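Local coordinates for protein transcriptional regulator kdgR (PDB 1YSP) that represses transcription of genes for transport and catabolism of 2-keto-3-deoxygluconate in Escherichia coli, seen here as its C-terminal IclR-type domain, at residues 54-58 / 59-63; 78-81 / 82-85; 98-101 / 102-105; 152-155 / 156-160. All coordinates share one frame; numbering follows the deposited sequence.

Interaction 1 (54-58 / 59-63)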
loop_
_atom_site.group_PDB
_atom_site.type_symbol
_atom_site.label_atom_id
_atom_site.label_comp_id
_atom_site.label_asym_id
_atom_site.label_seq_id
_atom_site.Cartn_x
_atom_site.Cartn_y
_atom_site.Cartn_z
ATOM N N ARG A 54 -5.069 8.225 -10.484
ATOM C CA ARG A 54 -4.946 9.136 -9.344
ATOM C C ARG A 54 -3.507 9.043 -8.774
ATOM O O ARG A 54 -2.901 7.962 -8.792
ATOM C CB ARG A 54 -5.984 8.785 -8.263
ATOM C CG ARG A 54 -7.110 7.786 -8.707
ATOM C CD ARG A 54 -8.392 7.854 -7.833
ATOM N NE ARG A 54 -8.115 8.058 -6.401
ATOM C CZ ARG A 54 -8.425 7.208 -5.417
ATOM N NH1 ARG A 54 -9.043 6.061 -5.677
ATOM N NH2 ARG A 54 -8.113 7.511 -4.159
ATOM N N ARG A 55 -2.987 10.175 -8.291
ATOM C CA ARG A 55 -1.615 10.296 -7.754
ATOM C C ARG A 55 -1.558 10.786 -6.275
ATOM O O ARG A 55 -2.268 11.734 -5.884
ATOM C CB ARG A 55 -0.805 11.217 -8.664
ATOM C CG ARG A 55 0.683 10.988 -8.644
ATOM C CD ARG A 55 1.422 12.168 -9.267
ATOM N NE ARG A 55 1.330 12.162 -10.722
ATOM C CZ ARG A 55 1.692 13.171 -11.516
ATOM N NH1 ARG A 55 2.198 14.291 -11.000
ATOM N NH2 ARG A 55 1.555 13.062 -12.838
ATOM N N ASN A 56 -0.721 10.154 -5.452
ATOM C CA ASN A 56 -0.752 10.422 -4.011
ATOM C C ASN A 56 0.652 10.374 -3.410
ATOM O O ASN A 56 1.558 9.783 -4.008
ATOM C CB ASN A 56 -1.706 9.460 -3.258
ATOM C CG ASN A 56 -3.200 9.953 -3.214
ATOM O OD1 ASN A 56 -4.097 9.198 -2.798
ATOM N ND2 ASN A 56 -3.446 11.201 -3.595
ATOM N N PRO A 57 0.851 11.016 -2.237
ATOM C CA PRO A 57 2.188 10.993 -1.606
ATOM C C PRO A 57 2.651 9.576 -1.235
ATOM O O PRO A 57 1.827 8.705 -0.883
ATOM C CB PRO A 57 1.985 11.813 -0.327
ATOM C CG PRO A 57 0.813 12.713 -0.633
ATOM C CD PRO A 57 -0.107 11.813 -1.449
ATOM N N LEU A 58 3.954 9.368 -1.243
ATOM C CA LEU A 58 4.534 8.095 -0.807
ATOM C C LEU A 58 4.446 7.938 0.742
ATOM O O LEU A 58 4.407 6.837 1.272
ATOM C CB LEU A 58 6.008 8.080 -1.213
ATOM C CG LEU A 58 6.350 7.923 -2.716
ATOM C CD1 LEU A 58 7.839 8.062 -2.888
ATOM C CD2 LEU A 58 5.926 6.503 -3.148
ATOM N N TYR A 59 4.497 9.068 1.468
ATOM C CA TYR A 59 4.739 8.981 2.941
ATOM C C TYR A 59 3.439 8.868 3.762
ATOM O O TYR A 59 3.475 8.560 4.977
ATOM C CB TYR A 59 5.541 10.261 3.421
ATOM C CG TYR A 59 4.905 11.569 2.998
ATOM C CD1 TYR A 59 3.925 12.187 3.802
ATOM C CD2 TYR A 59 5.276 12.211 1.787
ATOM C CE1 TYR A 59 3.290 13.394 3.394
ATOM C CE2 TYR A 59 4.670 13.427 1.387
ATOM C CZ TYR A 59 3.690 14.006 2.165
ATOM O OH TYR A 59 3.130 15.188 1.741
ATOM N N SER A 60 2.297 9.114 3.117
ATOM C CA SER A 60 0.981 9.151 3.808
ATOM C C SER A 60 -0.018 8.082 3.296
ATOM O O SER A 60 -1.214 8.082 3.732
ATOM C CB SER A 60 0.319 10.513 3.611
ATOM O OG SER A 60 0.092 10.780 2.222
ATOM N N THR A 61 0.434 7.239 2.368
ATOM C CA THR A 61 -0.393 6.158 1.795
ATOM C C THR A 61 0.137 4.803 2.261
ATOM O O THR A 61 1.338 4.662 2.447
ATOM C CB THR A 61 -0.426 6.198 0.238
ATOM O OG1 THR A 61 0.905 6.042 -0.311
ATOM C CG2 THR A 61 -1.050 7.494 -0.220
ATOM N N ALA A 62 -0.737 3.807 2.459
ATOM C CA ALA A 62 -0.308 2.482 2.832
ATOM C C ALA A 62 0.528 1.864 1.667
ATOM O O ALA A 62 1.542 1.228 1.899
ATOM C CB ALA A 62 -1.536 1.575 3.227
ATOM N N ILE A 63 0.099 2.094 0.450
ATOM C CA ILE A 63 0.834 1.541 -0.754
ATOM C C ILE A 63 2.222 2.197 -0.883
ATOM O O ILE A 63 3.228 1.550 -1.226
ATOM C CB ILE A 63 -0.024 1.748 -2.047
ATOM C CG1 ILE A 63 -1.234 0.758 -2.053
ATOM C CG2 ILE A 63 0.857 1.580 -3.327
ATOM C CD1 ILE A 63 -2.340 1.164 -3.079
#

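Interaction 2 (78-81 / 82-85)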
loop_
_atom_site.group_PDB
_atom_site.type_symbol
_atom_site.label_atom_id
_atom_site.label_comp_id
_atom_site.label_asym_id
_atom_site.label_seq_id
_atom_site.Cartn_x
_atom_site.Cartn_y
_atom_site.Cartn_z
ATOM N N GLN A 78 17.160 8.736 -1.786
ATOM C CA GLN A 78 17.166 9.305 -3.163
ATOM C C GLN A 78 15.768 9.655 -3.695
ATOM O O GLN A 78 15.511 10.798 -4.110
ATOM C CB GLN A 78 17.894 8.354 -4.131
ATOM C CG GLN A 78 17.779 8.729 -5.620
ATOM C CD GLN A 78 18.608 7.829 -6.576
ATOM O OE1 GLN A 78 18.627 6.583 -6.463
ATOM N NE2 GLN A 78 19.269 8.471 -7.553
ATOM N N ILE A 79 14.868 8.670 -3.696
ATOM C CA ILE A 79 13.470 8.899 -4.096
ATOM C C ILE A 79 12.864 10.081 -3.292
ATOM O O ILE A 79 12.238 10.978 -3.845
ATOM C CB ILE A 79 12.626 7.619 -3.893
ATOM C CG1 ILE A 79 13.099 6.480 -4.817
ATOM C CG2 ILE A 79 11.145 7.913 -4.130
ATOM C CD1 ILE A 79 12.741 5.064 -4.306
ATOM N N LEU A 80 13.076 10.094 -1.975
ATOM C CA LEU A 80 12.423 11.092 -1.121
ATOM C C LEU A 80 13.078 12.484 -1.123
ATOM O O LEU A 80 12.508 13.461 -0.610
ATOM C CB LEU A 80 12.332 10.569 0.307
ATOM C CG LEU A 80 11.475 9.314 0.474
ATOM C CD1 LEU A 80 11.615 8.896 1.931
ATOM C CD2 LEU A 80 10.054 9.608 0.070
ATOM N N GLU A 81 14.244 12.588 -1.754
ATOM C CA GLU A 81 14.963 13.887 -1.818
ATOM C C GLU A 81 14.137 15.054 -2.325
ATOM O O GLU A 81 14.190 16.152 -1.766
ATOM C CB GLU A 81 16.214 13.739 -2.697
ATOM C CG GLU A 81 17.419 13.392 -1.900
ATOM C CD GLU A 81 18.037 14.612 -1.249
ATOM O OE1 GLU A 81 18.996 15.174 -1.841
ATOM O OE2 GLU A 81 17.563 15.020 -0.161
ATOM N N GLY A 82 13.368 14.803 -3.379
ATOM C CA GLY A 82 12.583 15.838 -4.036
ATOM C C GLY A 82 11.268 16.211 -3.353
ATOM O O GLY A 82 10.743 17.316 -3.572
ATOM N N VAL A 83 10.790 15.322 -2.477
ATOM C CA VAL A 83 9.482 15.443 -1.845
ATOM C C VAL A 83 9.396 16.662 -0.942
ATOM O O VAL A 83 10.281 16.882 -0.110
ATOM C CB VAL A 83 9.136 14.146 -1.050
ATOM C CG1 VAL A 83 7.775 14.281 -0.374
ATOM C CG2 VAL A 83 9.122 12.919 -2.000
ATOM N N GLU A 84 8.328 17.446 -1.107
ATOM C CA GLU A 84 7.941 18.488 -0.151
ATOM C C GLU A 84 6.860 17.908 0.787
ATOM O O GLU A 84 5.696 17.652 0.403
ATOM C CB GLU A 84 7.421 19.760 -0.850
ATOM C CG GLU A 84 6.895 20.875 0.144
ATOM C CD GLU A 84 6.675 22.228 -0.533
ATOM O OE1 GLU A 84 6.790 23.319 0.135
ATOM O OE2 GLU A 84 6.391 22.178 -1.759
ATOM N N TYR A 85 7.243 17.637 2.025
ATOM C CA TYR A 85 6.266 17.038 2.941
ATOM C C TYR A 85 5.163 18.043 3.301
ATOM O O TYR A 85 5.439 19.200 3.524
ATOM C CB TYR A 85 6.987 16.509 4.209
ATOM C CG TYR A 85 7.861 15.303 3.937
ATOM C CD1 TYR A 85 7.329 14.018 4.073
ATOM C CD2 TYR A 85 9.213 15.438 3.591
ATOM C CE1 TYR A 85 8.085 12.909 3.884
ATOM C CE2 TYR A 85 10.005 14.314 3.361
ATOM C CZ TYR A 85 9.416 13.035 3.501
ATOM O OH TYR A 85 10.107 11.878 3.354
HETATM O O HOH W 1 12.558 15.894 1.056
#

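Interaction 3 (98-101 / 102-105)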
loop_
_atom_site.group_PDB
_atom_site.type_symbol
_atom_site.label_atom_id
_atom_site.label_comp_id
_atom_site.label_asym_id
_atom_site.label_seq_id
_atom_site.Cartn_x
_atom_site.Cartn_y
_atom_site.Cartn_z
ATOM N N ALA A 98 11.535 11.016 10.198
ATOM C CA ALA A 98 10.381 10.340 10.834
ATOM C C ALA A 98 9.860 9.096 10.066
ATOM O O ALA A 98 9.320 8.130 10.674
ATOM C CB ALA A 98 9.248 11.328 11.122
ATOM N N LEU A 99 10.015 9.089 8.739
ATOM C CA LEU A 99 9.444 7.978 7.938
ATOM C C LEU A 99 10.256 6.699 7.974
ATOM O O LEU A 99 9.681 5.581 7.911
ATOM C CB LEU A 99 9.256 8.416 6.451
ATOM C CG LEU A 99 8.568 7.473 5.460
ATOM C CD1 LEU A 99 7.115 7.223 5.854
ATOM C CD2 LEU A 99 8.669 8.106 4.012
ATOM N N LEU A 100 11.583 6.856 8.015
ATOM C CA LEU A 100 12.475 5.682 7.914
ATOM C C LEU A 100 12.206 4.668 9.026
ATOM O O LEU A 100 12.056 3.471 8.745
ATOM C CB LEU A 100 13.946 6.098 7.793
ATOM C CG LEU A 100 14.297 6.818 6.461
ATOM C CD1 LEU A 100 15.798 7.114 6.326
ATOM C CD2 LEU A 100 13.837 6.117 5.223
ATOM N N PRO A 101 12.040 5.115 10.286
ATOM C CA PRO A 101 11.636 4.147 11.322
ATOM C C PRO A 101 10.255 3.516 11.050
ATOM O O PRO A 101 10.038 2.358 11.368
ATOM C CB PRO A 101 11.618 5.000 12.623
ATOM C CG PRO A 101 12.592 6.085 12.358
ATOM C CD PRO A 101 12.277 6.446 10.889
ATOM N N VAL A 102 9.325 4.261 10.453
ATOM C CA VAL A 102 8.024 3.651 10.111
ATOM C C VAL A 102 8.222 2.529 9.054
ATOM O O VAL A 102 7.646 1.424 9.150
ATOM C CB VAL A 102 7.035 4.744 9.655
ATOM C CG1 VAL A 102 5.798 4.147 8.978
ATOM C CG2 VAL A 102 6.647 5.648 10.870
ATOM N N LEU A 103 9.069 2.801 8.075
ATOM C CA LEU A 103 9.370 1.801 7.046
ATOM C C LEU A 103 10.002 0.529 7.634
ATOM O O LEU A 103 9.768 -0.592 7.126
ATOM C CB LEU A 103 10.235 2.415 5.962
ATOM C CG LEU A 103 9.613 3.586 5.183
ATOM C CD1 LEU A 103 10.604 3.879 4.072
ATOM C CD2 LEU A 103 8.242 3.283 4.605
ATOM N N ASP A 104 10.803 0.695 8.689
ATOM C CA ASP A 104 11.365 -0.450 9.430
ATOM C C ASP A 104 10.234 -1.332 9.957
ATOM O O ASP A 104 10.268 -2.578 9.807
ATOM C CB ASP A 104 12.225 -0.018 10.630
ATOM C CG ASP A 104 13.551 0.610 10.246
ATOM O OD1 ASP A 104 14.032 0.461 9.121
ATOM O OD2 ASP A 104 14.105 1.306 11.131
ATOM N N GLN A 105 9.246 -0.710 10.600
ATOM C CA GLN A 105 8.120 -1.459 11.159
ATOM C C GLN A 105 7.300 -2.121 10.030
ATOM O O GLN A 105 6.850 -3.281 10.185
ATOM C CB GLN A 105 7.233 -0.556 11.998
ATOM C CG GLN A 105 5.982 -1.194 12.525
ATOM C CD GLN A 105 6.285 -2.205 13.610
ATOM O OE1 GLN A 105 7.368 -2.155 14.217
ATOM N NE2 GLN A 105 5.359 -3.135 13.855
#

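Interaction 4 (152-155 / 156-160)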
loop_
_atom_site.group_PDB
_atom_site.type_symbol
_atom_site.label_atom_id
_atom_site.label_comp_id
_atom_site.label_asym_id
_atom_site.label_seq_id
_atom_site.Cartn_x
_atom_site.Cartn_y
_atom_site.Cartn_z
ATOM N N GLU A 152 -8.769 -7.858 15.248
ATOM C CA GLU A 152 -9.215 -9.037 14.522
ATOM C C GLU A 152 -9.546 -8.717 13.071
ATOM O O GLU A 152 -9.152 -9.488 12.182
ATOM C CB GLU A 152 -10.400 -9.728 15.209
ATOM C CG GLU A 152 -9.985 -10.544 16.392
ATOM C CD GLU A 152 -10.000 -9.733 17.681
ATOM O OE1 GLU A 152 -10.376 -8.532 17.643
ATOM O OE2 GLU A 152 -9.633 -10.306 18.739
ATOM N N ARG A 153 -10.245 -7.613 12.817
ATOM C CA ARG A 153 -10.524 -7.252 11.418
ATOM C C ARG A 153 -9.199 -6.958 10.680
ATOM O O ARG A 153 -8.967 -7.457 9.575
ATOM C CB ARG A 153 -11.469 -6.057 11.280
ATOM C CG ARG A 153 -11.865 -5.754 9.828
ATOM C CD ARG A 153 -12.793 -4.560 9.692
ATOM N NE ARG A 153 -14.045 -4.790 10.419
ATOM C CZ ARG A 153 -15.150 -5.301 9.885
ATOM N NH1 ARG A 153 -15.202 -5.654 8.592
ATOM N NH2 ARG A 153 -16.214 -5.481 10.664
ATOM N N LEU A 154 -8.332 -6.168 11.328
ATOM C CA LEU A 154 -7.012 -5.865 10.728
ATOM C C LEU A 154 -6.237 -7.143 10.353
ATOM O O LEU A 154 -5.775 -7.287 9.216
ATOM C CB LEU A 154 -6.204 -5.014 11.704
ATOM C CG LEU A 154 -4.729 -4.833 11.335
ATOM C CD1 LEU A 154 -4.674 -4.058 10.059
ATOM C CD2 LEU A 154 -4.026 -4.092 12.451
ATOM N N GLN A 155 -6.104 -8.075 11.296
ATOM C CA GLN A 155 -5.360 -9.297 11.035
ATOM C C GLN A 155 -6.004 -10.171 9.927
ATOM O O GLN A 155 -5.287 -10.743 9.089
ATOM C CB GLN A 155 -5.062 -10.067 12.348
ATOM C CG GLN A 155 -4.034 -9.344 13.306
ATOM C CD GLN A 155 -2.626 -9.138 12.696
ATOM O OE1 GLN A 155 -2.033 -10.074 12.134
ATOM N NE2 GLN A 155 -2.083 -7.905 12.812
ATOM N N GLU A 156 -7.333 -10.258 9.907
ATOM C CA GLU A 156 -8.038 -10.997 8.836
ATOM C C GLU A 156 -7.803 -10.310 7.471
ATOM O O GLU A 156 -7.487 -10.960 6.466
ATOM C CB GLU A 156 -9.531 -11.069 9.158
ATOM C CG GLU A 156 -10.413 -11.621 8.014
ATOM C CD GLU A 156 -11.707 -12.298 8.496
ATOM O OE1 GLU A 156 -11.706 -12.947 9.569
ATOM O OE2 GLU A 156 -12.728 -12.168 7.790
ATOM N N TYR A 157 -7.853 -8.973 7.462
ATOM C CA TYR A 157 -7.625 -8.193 6.222
ATOM C C TYR A 157 -6.202 -8.391 5.737
ATOM O O TYR A 157 -5.986 -8.554 4.539
ATOM C CB TYR A 157 -7.924 -6.693 6.421
ATOM C CG TYR A 157 -9.378 -6.321 6.326
ATOM C CD1 TYR A 157 -10.399 -7.297 6.379
ATOM C CD2 TYR A 157 -9.757 -4.995 6.237
ATOM C CE1 TYR A 157 -11.704 -6.945 6.338
ATOM C CE2 TYR A 157 -11.094 -4.638 6.179
ATOM C CZ TYR A 157 -12.058 -5.623 6.240
ATOM O OH TYR A 157 -13.369 -5.258 6.173
ATOM N N VAL A 158 -5.247 -8.424 6.657
ATOM C CA VAL A 158 -3.828 -8.570 6.299
ATOM C C VAL A 158 -3.625 -9.976 5.702
ATOM O O VAL A 158 -2.955 -10.148 4.667
ATOM C CB VAL A 158 -2.903 -8.325 7.515
ATOM C CG1 VAL A 158 -1.456 -8.845 7.263
ATOM C CG2 VAL A 158 -2.914 -6.811 7.930
ATOM N N ALA A 159 -4.258 -10.956 6.344
ATOM C CA ALA A 159 -4.127 -12.354 5.911
ATOM C C ALA A 159 -4.708 -12.522 4.520
ATOM O O ALA A 159 -4.046 -13.114 3.640
ATOM C CB ALA A 159 -4.793 -13.295 6.923
ATOM N N MET A 160 -5.869 -11.918 4.264
ATOM C CA MET A 160 -6.460 -12.037 2.907
ATOM C C MET A 160 -5.665 -11.252 1.843
ATOM O O MET A 160 -5.575 -11.673 0.680
ATOM C CB MET A 160 -7.898 -11.545 2.871
ATOM C CG MET A 160 -8.876 -12.389 3.723
ATOM S SD MET A 160 -10.527 -11.648 3.656
ATOM C CE MET A 160 -10.409 -10.371 4.871
#

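Interaction 1 (54-58 / 59-63)
Thr-61 reaches back across the turn to Pro-57 through its hydroxyl: Thr-61 OG1 donates to Pro-57 O over 2.9 Å, in the carbonyl plane and with a C=O...donor angle of 156°. The torsion chi1 of 61° puts OG1 between the backbone N and the carbonyl carbon of Thr-61, where the same oxygen also caps the amide N of Gly-64, making Thr-61 the N-cap of helix 62-69. Its methyl branch, CG2, also stays near that Pro-57 carbonyl and rests 3.7 Å from CB of Asn-56.

The pyrrolidine ring of Pro-57 meets Tyr-59 and Ser-60. Its CB sits over one face of the Tyr-59 ring, offset toward the rim, in a CH-pi contact with 3.9 Å from Pro-57 CB to the ring centroid; the closest ring atom is Tyr-59 CE2, at 3.6 Å from that CB. A chi1 of 52° turns the phenol so that one face lies against the proline, the two side chains set at a slant, while its OH bonds to the amide N of Lys-86. Ser-60 OG packs 3.3 Å from Pro-57 CB.

Replacing Thr-61 with an alanine would probably leave the Pro-57 carbonyl without this donor and the Gly-64 amide without its cap. One buried hydroxyl, donor to the chain before the turn and acceptor from the helix after it, thus couples the edge strand 55-57 to the start of helix 62-69.

Interaction 2 (78-81 / 82-85)
The ring of Tyr-85 meets Leu-80 at its hydroxyl end, with Tyr-85 OH 3.6 Å from Leu-80 CD1, and one of its faces is covered by Val-83, whose CG1 stands 4.2 Å above the ring plane over the centre. The ring of Tyr-59 also meets that of Tyr-85, the two planes at about 50°, and the phenol oxygen of Tyr-85 is hydrogen-bonded to Thr-96 OG1. Leu-80 and Val-83 are the first and last residues of a type I beta-turn, 80-83, by which the chain leaves helix 73-80. Val-83 N donates to Leu-80 O over 3.1 Å.

Leu-80 carries CG anti to its carbonyl carbon (chi1 -63°), which stands its side chain beside that of Val-83, both pointing the same way, and at about a right angle to Tyr-85. Leu-80 CD2 and Val-83 CG2 are 4.0 Å apart. With a glycine in place of Leu-80, Val-83 and the Tyr-85 hydroxyl end would probably lose their shared apolar neighbour, opening a gap between the turn and Tyr-85. A water spans the turn, hydrogen-bonded to Leu-80 O at 2.9 Å and to Val-83 O at 2.7 Å.

Interaction 3 (98-101 / 102-105)
Leu-103 is the side chain on which two leucines of the preceding turn converge, Leu-99 four residues back and Leu-100 three back. It crosses both obliquely and uses different atoms for each: its CG lies 4.0 Å from CG of Leu-99, branch point to branch point, whereas its CD1 methyl lies 4.1 Å from CD2 of Leu-100. The first torsions set up this meeting. Leu-99 holds CG anti to the backbone N (chi1 -175°), and Leu-103 holds CG anti to its carbonyl carbon (chi1 -62°), which brings the two branch points together on one side of the helix. Val-102 turns to another flank, where its CG2 is 3.7 Å from Ala-98 O.

The backbone beneath is alpha-helical, with Leu-103 N donating to Leu-99 O over 2.9 Å and Asp-104 N to Leu-100 O over 3.0 Å. Pro-101 has no N-H to give to the turn before it, and the helix is kinked there; its own carbonyl still accepts from Gln-105 N, over 3.3 Å. Asp-104 sends its carboxylate to Arg-73 of helix 73-80 in a salt bridge.

Within the domain the leucines face two helices. Leu-99 and Leu-100 lie on Leu-80 and Val-76 of helix 73-80; Leu-103 lies on Leu-68 of helix 62-69 and also touches Arg-73, and helix 96-109 thus packs on both earlier helices.

Interaction 4 (152-155 / 156-160)
Glu-152 meets the next turn through its backbone, its O accepting from Glu-156 N over 3.0 Å. Arg-153 makes both a backbone and a side-chain contact. Its carbonyl O accepts from Tyr-157 N at 2.8 Å, and its side chain runs beside that of Tyr-157, both pointing the same way. With CG anti to the backbone N (chi1 -175°), the aliphatic part of Arg-153 lies over one face of the phenol, its CG 3.7 Å from the Tyr-157 ring centroid in a CH-pi contact. The chain then bends at chi3 (-61°), and NH1 of Arg-153 donates over 3.1 Å to Tyr-157 OH, which sits at the guanidinium edge, close to its plane. The two flat groups are nearly perpendicular, at 81°. The phenol oxygen is also hydrogen-bonded to Glu-22 OE2, so two partners hold it.

Leu-154 turns to the buried flank: its CD1 is 3.9 Å from CG2 of Val-158, the two side chains running side by side. Gln-155 follows, its O accepting from Ala-159 N over 2.9 Å while its NE2 bonds back to Glu-151.

This alpha-helix is amphipathic: Leu-154, Tyr-157 and Val-158 are buried and lie on Ile-125 of strand 123-130, whereas Arg-153, Gln-155 and Glu-156 are exposed. With Met-160 on helix 4-20, helix 151-172 packs against both that helix and the antiparallel sheet of this IclR C-terminal domain, of the GAF clan.

Overall arrangement
The four contacts follow one another along the chain and all belong to the same IclR-type C-terminal domain. Interactions 1, 2 and 3 form a cluster, with centres 13 to 15 Å apart and direct packing between each pair: Tyr-59 of interaction 1 touches Tyr-85 and Val-83 of interaction 2 as well as Leu-99 of interaction 3, and Leu-80 of interaction 2 also packs on Leu-99. Tyr-59, in the turn before helix 62-69, thus links the end of helix 73-80 to helix 96-109. Interaction 4, in helix 151-172, stands apart, its centre 21 to 31 Å from the others and across the chain's centre from interactions 1 and 2. Both it and the start of helix 62-69 pack on strand 123-130.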